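Local coordinates for Acarbose/maltose binding protein GacH (PDB 3K01), which serves as the solute receptor of an ABC transporter, binding acarbose and an acarbose homolog, and probably maltose, at residues L279-V284 against V353-P358; D141-F146 against G260-E265; K149-K154 against K253-V258; A289-P294 against V360-E365. One frame throughout, in Å; residues are numbered along the deposited sequence.

Interaction 1 (L279-V284 against V353-P358); sequences LGVAPV and VKFFKP
Val281 illustrates how a single branched side chain can engage two aromatic rings of a neighbouring helix differently with each of its methyl groups. CG1, anti to the backbone N (chi1 -180°), lies over one face of the Phe356 ring, 4.3 Å from its centroid and 13° off the normal, a CH-pi contact displaced toward the rim. The same methyl presses on the helix backbone, with Val281 CG1 3.3 Å from Phe355 O. CG2 instead meets the neighbouring ring, Val281 CG2 lying 3.5 Å from Phe355 CD1, and the two side chains cross at about a right angle. Farther along the same ring, Leu279 CD2 touches Phe355 CZ at 3.9 Å, again crossing nearly perpendicularly, while Leu279 O sits near the ring plane at its edge, 3.6 Å from Phe355 CE1. At the other end two prolines meet, Pro283 CG being 4.1 Å from Pro358 CB. Strand 279-283 and helix 353-358 run in nearly the same direction, 22° apart. Ile264, from helix 264-268, packs on Leu279 and both phenylalanines. No direct hydrogen bond joins the segments. Pro358 has no N-H to offer the preceding helical turn, which kinks there, and a water bonded to Lys354 O also bonds to Val281 O, each at 2.9 Å. The chemistry is thus that of apolar packing of a helix against the strand 279-283 side of the sheet, with one water linking two backbone carbonyls where the proline interrupts the helical bonding.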
loop_
_atom_site.group_PDB
_atom_site.type_symbol
_atom_site.label_atom_id
_atom_site.label_comp_id
_atom_site.label_asym_id
_atom_site.label_seq_id
_atom_site.Cartn_x
_atom_site.Cartn_y
_atom_site.Cartn_z
ATOM N N LEU A 279 -3.924 -11.524 18.671
ATOM C CA LEU A 279 -3.888 -11.152 17.261
ATOM C C LEU A 279 -2.679 -11.733 16.575
ATOM O O LEU A 279 -1.558 -11.544 17.027
ATOM C CB LEU A 279 -3.868 -9.635 17.118
ATOM C CG LEU A 279 -3.777 -9.144 15.656
ATOM C CD1 LEU A 279 -4.976 -9.607 14.812
ATOM C CD2 LEU A 279 -3.634 -7.640 15.636
ATOM N N GLY A 280 -2.918 -12.431 15.471
ATOM C CA GLY A 280 -1.836 -12.843 14.598
ATOM C C GLY A 280 -1.987 -12.169 13.255
ATOM O O GLY A 280 -3.113 -11.824 12.827
ATOM N N VAL A 281 -0.857 -11.994 12.578
ATOM C CA VAL A 281 -0.840 -11.450 11.218
ATOM C C VAL A 281 0.085 -12.305 10.380
ATOM O O VAL A 281 1.207 -12.617 10.810
ATOM C CB VAL A 281 -0.393 -9.972 11.203
ATOM C CG1 VAL A 281 -0.386 -9.431 9.798
ATOM C CG2 VAL A 281 -1.327 -9.115 12.062
ATOM N N ALA A 282 -0.392 -12.685 9.195
ATOM C CA ALA A 282 0.350 -13.537 8.268
ATOM C C ALA A 282 0.244 -12.930 6.860
ATOM O O ALA A 282 -0.569 -12.061 6.617
ATOM C CB ALA A 282 -0.226 -14.941 8.279
ATOM N N PRO A 283 1.069 -13.399 5.912
ATOM C CA PRO A 283 0.857 -12.960 4.541
ATOM C C PRO A 283 -0.530 -13.351 4.045
ATOM O O PRO A 283 -1.126 -14.331 4.532
ATOM C CB PRO A 283 1.946 -13.715 3.761
ATOM C CG PRO A 283 3.001 -13.998 4.769
ATOM C CD PRO A 283 2.230 -14.295 6.029
ATOM N N VAL A 284 -1.039 -12.618 3.065
ATOM C CA VAL A 284 -2.271 -13.074 2.431
ATOM C C VAL A 284 -2.081 -14.488 1.864
ATOM O O VAL A 284 -0.985 -14.877 1.441
ATOM C CB VAL A 284 -2.769 -12.116 1.329
ATOM C CG1 VAL A 284 -3.059 -10.738 1.907
ATOM C CG2 VAL A 284 -1.799 -12.041 0.157
ATOM N N VAL A 353 6.566 -4.105 12.666
ATOM C CA VAL A 353 7.517 -4.825 11.844
ATOM C C VAL A 353 7.326 -6.331 12.058
ATOM O O VAL A 353 7.317 -7.119 11.114
ATOM C CB VAL A 353 8.939 -4.389 12.203
ATOM C CG1 VAL A 353 9.936 -5.302 11.561
ATOM C CG2 VAL A 353 9.155 -2.958 11.764
ATOM N N LYS A 354 7.127 -6.720 13.312
ATOM C CA LYS A 354 6.908 -8.135 13.609
ATOM C C LYS A 354 5.634 -8.652 12.950
ATOM O O LYS A 354 5.604 -9.763 12.415
ATOM C CB LYS A 354 6.851 -8.379 15.115
ATOM C CG LYS A 354 8.195 -8.183 15.776
ATOM C CD LYS A 354 8.156 -8.427 17.297
ATOM C CE LYS A 354 7.223 -7.458 18.036
ATOM N NZ LYS A 354 7.281 -7.746 19.527
ATOM N N PHE A 355 4.567 -7.855 13.006
ATOM C CA PHE A 355 3.315 -8.262 12.367
ATOM C C PHE A 355 3.414 -8.326 10.853
ATOM O O PHE A 355 2.856 -9.256 10.260
ATOM C CB PHE A 355 2.171 -7.309 12.694
ATOM C CG PHE A 355 1.522 -7.497 14.045
ATOM C CD1 PHE A 355 1.162 -8.762 14.501
ATOM C CD2 PHE A 355 1.176 -6.387 14.807
ATOM C CE1 PHE A 355 0.502 -8.915 15.725
ATOM C CE2 PHE A 355 0.520 -6.546 16.058
ATOM C CZ PHE A 355 0.185 -7.804 16.480
ATOM N N PHE A 356 4.090 -7.355 10.223
ATOM C CA PHE A 356 3.946 -7.126 8.775
ATOM C C PHE A 356 5.080 -7.444 7.863
ATOM O O PHE A 356 4.886 -7.482 6.657
ATOM C CB PHE A 356 3.487 -5.693 8.473
ATOM C CG PHE A 356 2.030 -5.504 8.716
ATOM C CD1 PHE A 356 1.086 -5.747 7.725
ATOM C CD2 PHE A 356 1.600 -5.164 9.978
ATOM C CE1 PHE A 356 -0.292 -5.612 8.027
ATOM C CE2 PHE A 356 0.252 -5.022 10.254
ATOM C CZ PHE A 356 -0.673 -5.256 9.268
ATOM N N LYS A 357 6.287 -7.645 8.380
ATOM C CA LYS A 357 7.370 -7.860 7.439
ATOM C C LYS A 357 7.172 -9.082 6.521
ATOM O O LYS A 357 7.411 -8.971 5.314
ATOM C CB LYS A 357 8.742 -7.811 8.102
ATOM C CG LYS A 357 9.928 -7.824 7.096
ATOM C CD LYS A 357 9.764 -6.820 5.933
ATOM C CE LYS A 357 11.071 -6.498 5.216
ATOM N NZ LYS A 357 11.780 -7.662 4.719
ATOM N N PRO A 358 6.724 -10.237 7.053
ATOM C CA PRO A 358 6.481 -11.327 6.110
ATOM C C PRO A 358 5.447 -10.979 5.031
ATOM O O PRO A 358 5.599 -11.359 3.870
ATOM C CB PRO A 358 6.002 -12.472 7.024
ATOM C CG PRO A 358 6.691 -12.168 8.351
ATOM C CD PRO A 358 6.574 -10.671 8.464
HETATM O O HOH W 1 3.747 -11.937 12.118
#

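Interaction 2 (D141-F146 against G260-E265); sequences DTLALF and GPWAIE
Gly260 O receives the backbone N-H of Ala263 at 3.0 Å, Ala263 N to Gly260 O, and also meets the edge of a ring from across the contact, lying near the Phe146 plane 3.4 Å from Phe146 CZ. That ring is held from a second direction by Ile264, whose CD1 comes within 3.6 Å of Phe146 CE1, and Ala263 CB approaches the same ring obliquely. Phe146 CG stands anti to its carbonyl carbon (chi1 -74°), which carries the ring toward the turn leading into helix 264-268. The indole of Trp262 folds back over Gly260, with Gly260 CA above one of its faces. Its six-membered ring then reaches strand 132-148: Leu143 CD2 packs 3.7 Å from Trp262 CZ2, and Asp141 OD2 lies in the indole plane at the edge, 4.0 Å from Trp262 CZ3, the carboxylate turned 77° from the ring. Thr142 O is buried here without a conventional partner; it has a CH contact from Gly260 CA at 3.6 Å and sits beside Pro261 CD. The hydroxyl of Thr142, by contrast, is satisfied by Pro294 O. Trp262 also touches Trp191 and Trp242. Strand 132-148 stays in the sheet beside strand 254-259, and the turn after 254-259 folds back onto it, an arrangement consistent with the type 2 periplasmic binding protein fold.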
loop_
_atom_site.group_PDB
_atom_site.type_symbol
_atom_site.label_atom_id
_atom_site.label_comp_id
_atom_site.label_asym_id
_atom_site.label_seq_id
_atom_site.Cartn_x
_atom_site.Cartn_y
_atom_site.Cartn_z
ATOM N N ASP A 141 3.710 -0.289 2.785
ATOM C CA ASP A 141 2.770 -1.135 3.499
ATOM C C ASP A 141 2.087 -2.069 2.498
ATOM O O ASP A 141 2.383 -2.064 1.291
ATOM C CB ASP A 141 1.790 -0.299 4.336
ATOM C CG ASP A 141 0.979 0.656 3.510
ATOM O OD1 ASP A 141 0.665 0.342 2.345
ATOM O OD2 ASP A 141 0.640 1.749 4.024
ATOM N N THR A 142 1.230 -2.940 3.020
ATOM C CA THR A 142 0.540 -3.931 2.186
ATOM C C THR A 142 -0.625 -4.484 2.980
ATOM O O THR A 142 -0.863 -4.083 4.124
ATOM C CB THR A 142 1.520 -5.057 1.764
ATOM O OG1 THR A 142 0.955 -5.867 0.720
ATOM C CG2 THR A 142 1.943 -5.943 2.920
ATOM N N LEU A 143 -1.338 -5.414 2.365
ATOM C CA LEU A 143 -2.402 -6.159 3.048
ATOM C C LEU A 143 -1.857 -7.474 3.564
ATOM O O LEU A 143 -0.901 -8.017 3.021
ATOM C CB LEU A 143 -3.551 -6.439 2.069
ATOM C CG LEU A 143 -4.305 -5.233 1.538
ATOM C CD1 LEU A 143 -5.411 -5.642 0.539
ATOM C CD2 LEU A 143 -4.921 -4.394 2.677
ATOM N N ALA A 144 -2.516 -7.990 4.612
ATOM C CA ALA A 144 -2.073 -9.188 5.306
ATOM C C ALA A 144 -3.285 -9.909 5.867
ATOM O O ALA A 144 -4.341 -9.304 6.024
ATOM C CB ALA A 144 -1.106 -8.812 6.446
ATOM N N LEU A 145 -3.117 -11.200 6.156
ATOM C CA LEU A 145 -4.188 -11.973 6.788
ATOM C C LEU A 145 -4.109 -11.815 8.315
ATOM O O LEU A 145 -3.156 -12.281 8.941
ATOM C CB LEU A 145 -4.024 -13.430 6.407
ATOM C CG LEU A 145 -5.143 -14.361 6.901
ATOM C CD1 LEU A 145 -6.459 -14.087 6.229
ATOM C CD2 LEU A 145 -4.696 -15.807 6.701
ATOM N N PHE A 146 -5.097 -11.143 8.887
ATOM C CA PHE A 146 -5.239 -11.047 10.345
ATOM C C PHE A 146 -6.017 -12.268 10.832
ATOM O O PHE A 146 -6.977 -12.705 10.191
ATOM C CB PHE A 146 -6.075 -9.827 10.730
ATOM C CG PHE A 146 -5.396 -8.492 10.589
ATOM C CD1 PHE A 146 -5.588 -7.542 11.571
ATOM C CD2 PHE A 146 -4.638 -8.126 9.470
ATOM C CE1 PHE A 146 -5.044 -6.268 11.487
ATOM C CE2 PHE A 146 -4.069 -6.849 9.383
ATOM C CZ PHE A 146 -4.270 -5.928 10.413
ATOM N N GLY A 260 -4.616 -3.939 6.592
ATOM C CA GLY A 260 -3.284 -3.348 6.615
ATOM C C GLY A 260 -2.919 -2.808 7.976
ATOM O O GLY A 260 -3.687 -2.884 8.933
ATOM N N PRO A 261 -1.714 -2.234 8.093
ATOM C CA PRO A 261 -1.215 -1.719 9.375
ATOM C C PRO A 261 -2.148 -0.693 10.004
ATOM O O PRO A 261 -2.226 -0.602 11.235
ATOM C CB PRO A 261 0.132 -1.078 8.992
ATOM C CG PRO A 261 0.556 -1.909 7.773
ATOM C CD PRO A 261 -0.717 -2.099 7.011
ATOM N N TRP A 262 -2.870 0.054 9.177
ATOM C CA TRP A 262 -3.790 1.082 9.642
ATOM C C TRP A 262 -4.933 0.513 10.487
ATOM O O TRP A 262 -5.645 1.275 11.151
ATOM C CB TRP A 262 -4.376 1.867 8.444
ATOM C CG TRP A 262 -4.989 0.969 7.445
ATOM C CD1 TRP A 262 -6.255 0.453 7.479
ATOM C CD2 TRP A 262 -4.369 0.430 6.273
ATOM N NE1 TRP A 262 -6.462 -0.377 6.404
ATOM C CE2 TRP A 262 -5.318 -0.398 5.640
ATOM C CE3 TRP A 262 -3.104 0.567 5.694
ATOM C CZ2 TRP A 262 -5.042 -1.100 4.452
ATOM C CZ3 TRP A 262 -2.830 -0.124 4.489
ATOM C CH2 TRP A 262 -3.793 -0.961 3.898
ATOM N N ALA A 263 -5.134 -0.803 10.462
ATOM C CA ALA A 263 -6.218 -1.454 11.231
ATOM C C ALA A 263 -5.827 -1.925 12.625
ATOM O O ALA A 263 -6.697 -2.316 13.409
ATOM C CB ALA A 263 -6.788 -2.623 10.461
ATOM N N ILE A 264 -4.527 -2.007 12.898
ATOM C CA ILE A 264 -4.028 -2.654 14.121
ATOM C C ILE A 264 -4.570 -2.020 15.399
ATOM O O ILE A 264 -5.038 -2.738 16.279
ATOM C CB ILE A 264 -2.487 -2.700 14.107
ATOM C CG1 ILE A 264 -1.976 -3.668 13.018
ATOM C CG2 ILE A 264 -1.945 -3.077 15.487
ATOM C CD1 ILE A 264 -2.183 -5.128 13.307
ATOM N N GLU A 265 -4.509 -0.707 15.507
ATOM C CA GLU A 265 -4.973 -0.091 16.747
ATOM C C GLU A 265 -6.468 -0.312 16.957
ATOM O O GLU A 265 -6.910 -0.606 18.078
ATOM C CB GLU A 265 -4.580 1.387 16.807
ATOM C CG GLU A 265 -3.067 1.556 16.988
ATOM C CD GLU A 265 -2.541 0.872 18.247
ATOM O OE1 GLU A 265 -3.105 1.130 19.329
ATOM O OE2 GLU A 265 -1.590 0.057 18.168
#

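Interaction 3 (K149-K154 against K253-V258); sequences KELLTK and KVAMMV
Leu151 meets Ala255 from its first side-chain carbon onward, and the path from there to its tip shows how a short helix can settle on a corner in a distant part of the same chain. Its CB lies 4.1 Å from Ala255 CB. CG stands anti to the carbonyl carbon (chi1 -69°), and chi2 of 174° carries CD1 out, anti to CA, to the corner. There Leu151 CD1 is 4.0 Å from both Ala255 CA and Ala255 CB, and 4.1 Å from Val254 O. The leucine also packs on Thr177 of helix 163-177. The arrangement belongs to the alpha/beta lobe of the solute-binding fold: helix 149-155 follows directly on strand 132-148, and strand 254-259 runs antiparallel to that strand in the sheet, so the helix that follows the strand packs on the corner at Ala255. The small methyl of Ala255 is shared by two leucines, since Leu152 CD1 comes within 3.9 Å of Ala255 CB. The same Leu152 methyl extends to the next residue, CD1 lying 4.4 Å from Met256 CG, while Ile173 of helix 163-177 touches both Leu152 and Ala255. No hydrogen bond crosses this apolar junction. Within the helix, Lys149 O takes both the N-H of Thr153 and its hydroxyl, Thr153 OG1 being 2.8 Å from Lys149 O and 42° out of the carbonyl plane.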
loop_
_atom_site.group_PDB
_atom_site.type_symbol
_atom_site.label_atom_id
_atom_site.label_comp_id
_atom_site.label_asym_id
_atom_site.label_seq_id
_atom_site.Cartn_x
_atom_site.Cartn_y
_atom_site.Cartn_z
ATOM N N LYS A 149 -6.174 -15.731 17.209
ATOM C CA LYS A 149 -5.406 -16.913 17.613
ATOM C C LYS A 149 -6.245 -17.898 18.405
ATOM O O LYS A 149 -6.151 -19.098 18.175
ATOM C CB LYS A 149 -4.155 -16.523 18.396
ATOM C CG LYS A 149 -3.099 -15.848 17.538
ATOM C CD LYS A 149 -1.852 -15.506 18.345
ATOM C CE LYS A 149 -0.814 -14.828 17.470
ATOM N NZ LYS A 149 0.572 -14.929 18.025
ATOM N N GLU A 150 -7.087 -17.401 19.305
ATOM C CA GLU A 150 -7.881 -18.280 20.151
ATOM C C GLU A 150 -8.885 -19.066 19.326
ATOM O O GLU A 150 -9.117 -20.238 19.599
ATOM C CB GLU A 150 -8.570 -17.489 21.246
ATOM C CG GLU A 150 -9.309 -18.369 22.241
ATOM C CD GLU A 150 -10.759 -18.602 21.903
ATOM O OE1 GLU A 150 -11.401 -17.846 21.123
ATOM O OE2 GLU A 150 -11.308 -19.591 22.456
ATOM N N LEU A 151 -9.528 -18.430 18.335
ATOM C CA LEU A 151 -10.478 -19.184 17.523
ATOM C C LEU A 151 -9.787 -20.246 16.692
ATOM O O LEU A 151 -10.274 -21.373 16.571
ATOM C CB LEU A 151 -11.320 -18.253 16.641
ATOM C CG LEU A 151 -12.321 -17.358 17.385
ATOM C CD1 LEU A 151 -12.983 -16.393 16.386
ATOM C CD2 LEU A 151 -13.402 -18.183 18.091
ATOM N N LEU A 152 -8.628 -19.924 16.134
ATOM C CA LEU A 152 -7.916 -20.950 15.369
ATOM C C LEU A 152 -7.415 -22.070 16.281
ATOM O O LEU A 152 -7.467 -23.249 15.908
ATOM C CB LEU A 152 -6.764 -20.373 14.547
ATOM C CG LEU A 152 -7.126 -19.843 13.137
ATOM C CD1 LEU A 152 -8.115 -18.676 13.164
ATOM C CD2 LEU A 152 -5.871 -19.470 12.359
ATOM N N THR A 153 -6.968 -21.715 17.480
ATOM C CA THR A 153 -6.466 -22.713 18.426
ATOM C C THR A 153 -7.610 -23.596 18.870
ATOM O O THR A 153 -7.471 -24.839 18.894
ATOM C CB THR A 153 -5.823 -22.018 19.629
ATOM O OG1 THR A 153 -4.698 -21.298 19.168
ATOM C CG2 THR A 153 -5.325 -23.049 20.657
ATOM N N LYS A 154 -8.760 -23.004 19.197
ATOM C CA LYS A 154 -9.903 -23.791 19.630
ATOM C C LYS A 154 -10.303 -24.762 18.523
ATOM O O LYS A 154 -10.631 -25.931 18.803
ATOM C CB LYS A 154 -11.058 -22.886 20.042
ATOM C CG LYS A 154 -12.271 -23.650 20.538
ATOM C CD LYS A 154 -13.125 -22.772 21.420
ATOM C CE LYS A 154 -14.086 -23.608 22.280
ATOM N NZ LYS A 154 -13.472 -24.075 23.546
ATOM N N LYS A 253 -17.243 -12.649 15.040
ATOM C CA LYS A 253 -18.158 -13.179 14.040
ATOM C C LYS A 253 -17.374 -13.912 12.935
ATOM O O LYS A 253 -17.829 -14.910 12.370
ATOM C CB LYS A 253 -18.989 -12.048 13.454
ATOM C CG LYS A 253 -20.044 -12.520 12.489
ATOM C CD LYS A 253 -20.900 -11.353 12.042
ATOM C CE LYS A 253 -22.032 -11.855 11.166
ATOM N NZ LYS A 253 -22.942 -10.764 10.745
ATOM N N VAL A 254 -16.193 -13.380 12.614
ATOM C CA VAL A 254 -15.241 -14.112 11.768
ATOM C C VAL A 254 -13.933 -14.316 12.532
ATOM O O VAL A 254 -13.633 -13.552 13.468
ATOM C CB VAL A 254 -14.922 -13.381 10.430
ATOM C CG1 VAL A 254 -16.192 -13.202 9.629
ATOM C CG2 VAL A 254 -14.253 -12.042 10.669
ATOM N N ALA A 255 -13.148 -15.289 12.079
ATOM C CA ALA A 255 -11.847 -15.545 12.672
ATOM C C ALA A 255 -10.690 -14.865 11.957
ATOM O O ALA A 255 -9.571 -14.799 12.503
ATOM C CB ALA A 255 -11.593 -17.041 12.716
ATOM N N MET A 256 -10.931 -14.400 10.727
ATOM C CA MET A 256 -9.873 -13.870 9.847
ATOM C C MET A 256 -10.403 -12.729 9.033
ATOM O O MET A 256 -11.581 -12.703 8.697
ATOM C CB MET A 256 -9.384 -14.968 8.898
ATOM C CG MET A 256 -8.729 -16.137 9.627
ATOM S SD MET A 256 -8.121 -17.452 8.548
ATOM C CE MET A 256 -9.675 -18.342 8.260
ATOM N N MET A 257 -9.511 -11.818 8.646
ATOM C CA MET A 257 -9.854 -10.767 7.664
ATOM C C MET A 257 -8.537 -10.423 6.996
ATOM O O MET A 257 -7.475 -10.776 7.476
ATOM C CB MET A 257 -10.454 -9.518 8.305
ATOM C CG MET A 257 -9.478 -8.773 9.196
ATOM S SD MET A 257 -10.165 -7.180 9.739
ATOM C CE MET A 257 -8.957 -6.601 10.918
ATOM N N VAL A 258 -8.602 -9.724 5.868
ATOM C CA VAL A 258 -7.395 -9.170 5.251
ATOM C C VAL A 258 -7.390 -7.668 5.504
ATOM O O VAL A 258 -8.419 -7.006 5.378
ATOM C CB VAL A 258 -7.388 -9.482 3.762
ATOM C CG1 VAL A 258 -6.268 -8.729 3.025
ATOM C CG2 VAL A 258 -7.269 -10.969 3.563
#

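Interaction 4 (A289-P294 against V360-E365); sequences AGQGSP and VDKAVE
Ser293 places its backbone astride Ala363, giving and taking one hydrogen bond across the contact. Ser293 N donates to Lys362 O at 3.0 Å, approaching from above the carbonyl plane, with 160° at the hydrogen. In return Val364 N donates to Ser293 O at 2.7 Å, lying nearly along the C=O axis. Lys362 O has further company: a water donates to it at 3.0 Å and also to Gln291 O at 2.6 Å, while Gly292 CA makes a CH contact with Lys362 O at 3.2 Å. The Lys362 chain, bent at chi2 (-60°), brings its CD to 4.0 Å from Gln291 CG, so the two long side chains pack by their aliphatic parts. Val364 CG2 rests 3.7 Å from Gly292 CA. The serine hydroxyl turns elsewhere, bonding to Thr142 OG1; Ala363 O is taken by Gln122 NE2. Ala363 N closes a type I turn onto Val360 O. This is one short parallel bridge, at Ser293 and Ala363, in an otherwise weakly bonded pairing. By it the chain leaving helix 351-360 joins the start of strand 293-302, whose other pairings, with 132-148 and 87-91, are consistent with the region joining the two lobes of the solute-binding fold.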
loop_
_atom_site.group_PDB
_atom_site.type_symbol
_atom_site.label_atom_id
_atom_site.label_comp_id
_atom_site.label_asym_id
_atom_site.label_seq_id
_atom_site.Cartn_x
_atom_site.Cartn_y
_atom_site.Cartn_z
ATOM N N ALA A 289 -2.087 -20.265 -8.297
ATOM C CA ALA A 289 -0.928 -20.061 -9.190
ATOM C C ALA A 289 -0.029 -18.894 -8.782
ATOM O O ALA A 289 0.709 -18.352 -9.606
ATOM C CB ALA A 289 -1.392 -19.894 -10.663
ATOM N N GLY A 290 -0.086 -18.484 -7.515
ATOM C CA GLY A 290 0.711 -17.366 -7.058
ATOM C C GLY A 290 0.357 -16.969 -5.639
ATOM O O GLY A 290 -0.523 -17.572 -4.995
ATOM N N GLN A 291 1.047 -15.958 -5.143
ATOM C CA GLN A 291 0.784 -15.424 -3.831
ATOM C C GLN A 291 1.310 -14.013 -3.806
ATOM O O GLN A 291 2.499 -13.776 -4.069
ATOM C CB GLN A 291 1.474 -16.259 -2.760
ATOM C CG GLN A 291 1.094 -15.817 -1.354
ATOM C CD GLN A 291 1.621 -16.704 -0.224
ATOM O OE1 GLN A 291 1.204 -16.572 0.953
ATOM N NE2 GLN A 291 2.497 -17.612 -0.553
ATOM N N GLY A 292 0.457 -13.069 -3.471
ATOM C CA GLY A 292 0.929 -11.700 -3.365
ATOM C C GLY A 292 -0.124 -10.765 -2.855
ATOM O O GLY A 292 -1.330 -11.036 -2.973
ATOM N N SER A 293 0.327 -9.625 -2.341
ATOM C CA SER A 293 -0.545 -8.604 -1.794
ATOM C C SER A 293 -0.178 -7.269 -2.431
ATOM O O SER A 293 0.969 -7.056 -2.829
ATOM C CB SER A 293 -0.400 -8.546 -0.265
ATOM O OG SER A 293 0.971 -8.515 0.095
ATOM N N PRO A 294 -1.135 -6.359 -2.567
ATOM C CA PRO A 294 -0.821 -5.099 -3.233
ATOM C C PRO A 294 0.078 -4.197 -2.398
ATOM O O PRO A 294 0.098 -4.247 -1.169
ATOM C CB PRO A 294 -2.189 -4.475 -3.441
ATOM C CG PRO A 294 -3.023 -5.030 -2.282
ATOM C CD PRO A 294 -2.547 -6.433 -2.131
ATOM N N VAL A 360 4.914 -7.900 3.856
ATOM C CA VAL A 360 5.626 -6.980 2.956
ATOM C C VAL A 360 6.490 -7.751 1.942
ATOM O O VAL A 360 6.624 -7.331 0.788
ATOM C CB VAL A 360 6.452 -5.967 3.773
ATOM C CG1 VAL A 360 7.489 -5.219 2.911
ATOM C CG2 VAL A 360 5.531 -4.969 4.431
ATOM N N ASP A 361 7.046 -8.888 2.352
ATOM C CA ASP A 361 7.800 -9.730 1.417
ATOM C C ASP A 361 6.940 -10.321 0.303
ATOM O O ASP A 361 7.474 -10.802 -0.686
ATOM C CB ASP A 361 8.521 -10.875 2.144
ATOM C CG ASP A 361 9.750 -10.422 2.941
ATOM O OD1 ASP A 361 10.249 -9.283 2.778
ATOM O OD2 ASP A 361 10.217 -11.268 3.723
ATOM N N LYS A 362 5.618 -10.266 0.447
ATOM C CA LYS A 362 4.713 -10.723 -0.607
ATOM C C LYS A 362 4.187 -9.590 -1.443
ATOM O O LYS A 362 3.338 -9.831 -2.315
ATOM C CB LYS A 362 3.550 -11.529 -0.000
ATOM C CG LYS A 362 3.963 -12.938 0.443
ATOM C CD LYS A 362 4.497 -13.793 -0.706
ATOM C CE LYS A 362 4.951 -15.113 -0.134
ATOM N NZ LYS A 362 6.274 -14.968 0.556
ATOM N N ALA A 363 4.641 -8.360 -1.231
ATOM C CA ALA A 363 4.076 -7.239 -1.973
ATOM C C ALA A 363 4.320 -7.370 -3.470
ATOM O O ALA A 363 5.401 -7.784 -3.898
ATOM C CB ALA A 363 4.631 -5.933 -1.440
ATOM N N VAL A 364 3.312 -6.967 -4.241
ATOM C CA VAL A 364 3.388 -6.989 -5.699
ATOM C C VAL A 364 3.293 -5.551 -6.163
ATOM O O VAL A 364 2.445 -4.803 -5.704
ATOM C CB VAL A 364 2.209 -7.832 -6.297
ATOM C CG1 VAL A 364 2.182 -7.744 -7.837
ATOM C CG2 VAL A 364 2.305 -9.274 -5.849
ATOM N N GLU A 365 4.157 -5.184 -7.108
ATOM C CA GLU A 365 4.165 -3.836 -7.612
ATOM C C GLU A 365 2.849 -3.466 -8.282
ATOM O O GLU A 365 2.206 -4.316 -8.917
ATOM C CB GLU A 365 5.267 -3.693 -8.656
ATOM C CG GLU A 365 6.687 -3.796 -8.112
ATOM C CD GLU A 365 7.746 -3.727 -9.202
ATOM O OE1 GLU A 365 7.514 -3.044 -10.212
ATOM O OE2 GLU A 365 8.826 -4.352 -9.031
HETATM O O HOH W 2 4.558 -12.145 -3.869
#

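From the N terminus, strand 132-148 opens interaction 2 and helix 149-155, immediately after it, opens interaction 3. Interaction 3 closes first, when the chain returns at 253-258, and interaction 2 closes just beyond, at 260-265, so the smaller loop lies within the larger. The chain then begins a second pair: 279-284 opens interaction 1 and 289-294 opens interaction 4, before helix 351-360 closes the former and the chain after it closes the latter. These two cross rather than nest. All four reach the same mixed sheet. Interactions 2 and 3 tie strand 132-148 and its following helix to strand 254-259 and the turn beyond; interactions 1 and 4 tie helix 351-360 and its exit to strands 279-283 and 293-302.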